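Local coordinates for probable L,D-transpeptidase 3 (Mycobacterium tuberculosis, PDB 6D4K), which is a probable peptidoglycan L,D-transpeptidase that cannot make 3->3 cross-links from tetrapeptide stems and may instead attach proteins to peptidoglycan, at residues A29-T34 / G105-D110. Residues are numbered along the deposited sequence; the frame is centred on the assembly and turned at random.
Sequences ASVLPT and GSLSSD
T34 and D110 mark the closest backbone approach between 29-34 and 105-110, with their CA atoms 7.7 Å apart. The two segments run in roughly the same direction. No direct hydrogen bond joins them. The carbonyl oxygens T34 O and D110 O come within 3.6 Å of each other. A cis peptide bond precedes P33 and turns the chain at the end of strand 28-32.

Water takes the place of direct bonds here. One water donates to P33 O at 2.8 Å and also bonds S109 OG at 2.7 Å. It reaches D110 O as well, but weakly. A second water donates to P33 O at 3.1 Å and has a weak bond to S109 OG. P33 O therefore accepts from both waters, and S109 OG meets the same pair.

The apolar contact is small. V31 and L107 both point toward the other segment, and their side chains lie alongside each other, running opposite ways. The touch is between methyls, V31 CG2 to L107 CD2 at 4.1 Å. In V31 a chi1 of 163° puts CG1 anti to the backbone N and turns CG2 to L107.

This surface contact joins the two sheets of the Ig-like domain, from an outermost strand of one to an inner strand of the other. Strand 28-32 pairs with 45-49. A classic beta bulge interrupts that pairing, with T48 opposed by both A29 and S30. Strand 107-113 lies between 99-104 and 38-39. After P33 the chain crosses to that sheet: G36 bonds D110 through the backbone, and 38-39 then runs parallel to 107-113.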
ATOM      1  N   ALA A  29     -21.407   0.068 -12.699  1.00 23.87           N
ATOM      2  CA  ALA A  29     -20.910   1.075 -13.624  1.00 24.29           C
ATOM      3  C   ALA A  29     -19.546   0.675 -14.164  1.00 23.01           C
ATOM      4  O   ALA A  29     -19.294   0.772 -15.374  1.00 25.38           O
ATOM      5  CB  ALA A  29     -20.840   2.434 -12.924  1.00 26.94           C
ATOM      6  N   SER A  30     -18.661   0.203 -13.288  1.00 21.84           N
ATOM      7  CA  SER A  30     -17.279  -0.013 -13.689  1.00 22.00           C
ATOM      8  C   SER A  30     -16.584  -0.907 -12.673  1.00 18.92           C
ATOM      9  O   SER A  30     -17.045  -1.067 -11.541  1.00 19.35           O
ATOM     10  CB  SER A  30     -16.536   1.319 -13.808  1.00 23.64           C
ATOM     11  OG  SER A  30     -16.540   1.989 -12.564  1.00 26.82           O
ATOM     12  N   VAL A  31     -15.443  -1.456 -13.095  1.00 18.73           N
ATOM     13  CA  VAL A  31     -14.643  -2.360 -12.290  1.00 18.81           C
ATOM     14  C   VAL A  31     -13.184  -1.965 -12.429  1.00 19.31           C
ATOM     15  O   VAL A  31     -12.734  -1.613 -13.527  1.00 20.81           O
ATOM     16  CB  VAL A  31     -14.836  -3.808 -12.778  1.00 21.38           C
ATOM     17  CG1 VAL A  31     -13.739  -4.712 -12.258  1.00 22.54           C
ATOM     18  CG2 VAL A  31     -16.202  -4.292 -12.363  1.00 25.19           C
ATOM     19  N   LEU A  32     -12.445  -2.036 -11.319  1.00 18.09           N
ATOM     20  CA  LEU A  32     -10.983  -1.970 -11.357  1.00 19.33           C
ATOM     21  C   LEU A  32     -10.471  -3.335 -10.926  1.00 18.33           C
ATOM     22  O   LEU A  32     -11.080  -3.971 -10.065  1.00 18.64           O
ATOM     23  CB  LEU A  32     -10.438  -0.942 -10.375  1.00 21.05           C
ATOM     24  CG  LEU A  32     -10.834   0.516 -10.578  1.00 25.75           C
ATOM     25  CD1 LEU A  32     -10.209   1.342  -9.472  1.00 25.99           C
ATOM     26  CD2 LEU A  32     -10.406   1.007 -11.953  1.00 31.08           C
ATOM     27  N   PRO A  33      -9.338  -3.795 -11.490  1.00 17.55           N
ATOM     28  CA  PRO A  33      -8.522  -3.192 -12.552  1.00 16.70           C
ATOM     29  C   PRO A  33      -9.276  -3.017 -13.886  1.00 18.04           C
ATOM     30  O   PRO A  33     -10.181  -3.808 -14.185  1.00 19.25           O
ATOM     31  CB  PRO A  33      -7.379  -4.209 -12.720  1.00 18.88           C
ATOM     32  CG  PRO A  33      -7.253  -4.828 -11.406  1.00 18.10           C
ATOM     33  CD  PRO A  33      -8.675  -4.979 -10.916  1.00 17.54           C
ATOM     34  N   THR A  34      -8.926  -1.974 -14.651  1.00 19.09           N
ATOM     35  CA  THR A  34      -9.485  -1.820 -15.987  1.00 20.21           C
ATOM     36  C   THR A  34      -8.953  -2.917 -16.907  1.00 17.63           C
ATOM     37  O   THR A  34      -7.947  -3.572 -16.620  1.00 18.06           O
ATOM     38  CB  THR A  34      -9.179  -0.429 -16.573  1.00 22.17           C
ATOM     39  OG1 THR A  34      -7.773  -0.285 -16.807  1.00 23.86           O
ATOM     40  CG2 THR A  34      -9.647   0.688 -15.649  1.00 24.72           C
ATOM     41  N   GLY A 105     -19.976 -10.663 -12.050  1.00 30.86           N
ATOM     42  CA  GLY A 105     -21.371 -10.722 -12.459  1.00 37.98           C
ATOM     43  C   GLY A 105     -21.599 -10.739 -13.962  1.00 45.12           C
ATOM     44  O   GLY A 105     -22.267  -9.852 -14.507  1.00 49.75           O
ATOM     45  N   SER A 106     -21.023 -11.736 -14.634  1.00 43.18           N
ATOM     46  CA  SER A 106     -21.133 -11.937 -16.080  1.00 47.03           C
ATOM     47  C   SER A 106     -20.300 -10.956 -16.901  1.00 46.26           C
ATOM     48  O   SER A 106     -20.065 -11.200 -18.090  1.00 49.23           O
ATOM     49  CB  SER A 106     -22.590 -11.962 -16.561  1.00 52.37           C
ATOM     50  OG  SER A 106     -23.060 -10.652 -16.832  1.00 55.17           O
ATOM     51  N   LEU A 107     -19.847  -9.850 -16.302  1.00 40.02           N
ATOM     52  CA  LEU A 107     -18.933  -8.951 -17.000  1.00 34.78           C
ATOM     53  C   LEU A 107     -17.549  -9.580 -17.027  1.00 32.25           C
ATOM     54  O   LEU A 107     -16.927  -9.778 -15.977  1.00 30.96           O
ATOM     55  CB  LEU A 107     -18.878  -7.583 -16.325  1.00 35.51           C
ATOM     56  CG  LEU A 107     -17.712  -6.664 -16.706  1.00 40.43           C
ATOM     57  CD1 LEU A 107     -17.590  -6.486 -18.225  1.00 42.85           C
ATOM     58  CD2 LEU A 107     -17.819  -5.308 -16.009  1.00 39.87           C
ATOM     59  N   SER A 108     -17.068  -9.895 -18.223  1.00 31.35           N
ATOM     60  CA  SER A 108     -15.779 -10.543 -18.405  1.00 34.16           C
ATOM     61  C   SER A 108     -14.711  -9.504 -18.705  1.00 30.76           C
ATOM     62  O   SER A 108     -14.926  -8.586 -19.501  1.00 32.30           O
ATOM     63  CB  SER A 108     -15.842 -11.564 -19.542  1.00 41.70           C
ATOM     64  OG  SER A 108     -16.770 -12.592 -19.239  1.00 46.64           O
ATOM     65  N   SER A 109     -13.558  -9.658 -18.060  1.00 29.02           N
ATOM     66  CA  SER A 109     -12.454  -8.727 -18.204  1.00 28.75           C
ATOM     67  C   SER A 109     -11.157  -9.487 -17.978  1.00 25.60           C
ATOM     68  O   SER A 109     -11.148 -10.696 -17.714  1.00 27.69           O
ATOM     69  CB  SER A 109     -12.585  -7.573 -17.202  1.00 30.76           C
ATOM     70  OG  SER A 109     -11.786  -6.468 -17.581  1.00 36.87           O
ATOM     71  N   ASP A 110     -10.056  -8.765 -18.082  1.00 23.16           N
ATOM     72  CA  ASP A 110      -8.768  -9.316 -17.698  1.00 20.81           C
ATOM     73  C   ASP A 110      -7.844  -8.171 -17.341  1.00 17.86           C
ATOM     74  O   ASP A 110      -8.083  -7.017 -17.693  1.00 20.98           O
ATOM     75  CB  ASP A 110      -8.158 -10.223 -18.783  1.00 26.75           C
ATOM     76  CG  ASP A 110      -7.849  -9.487 -20.092  1.00 40.78           C
ATOM     77  OD1 ASP A 110      -7.367  -8.334 -20.073  1.00 41.64           O
ATOM     78  OD2 ASP A 110      -8.077 -10.090 -21.163  1.00 52.38           O
TER
HETATM   79  O   HOH W   1     -10.009  -6.217 -15.623  1.00 30.60           O
HETATM   80  O   HOH W   2     -12.645  -3.665 -15.981  1.00 46.58           O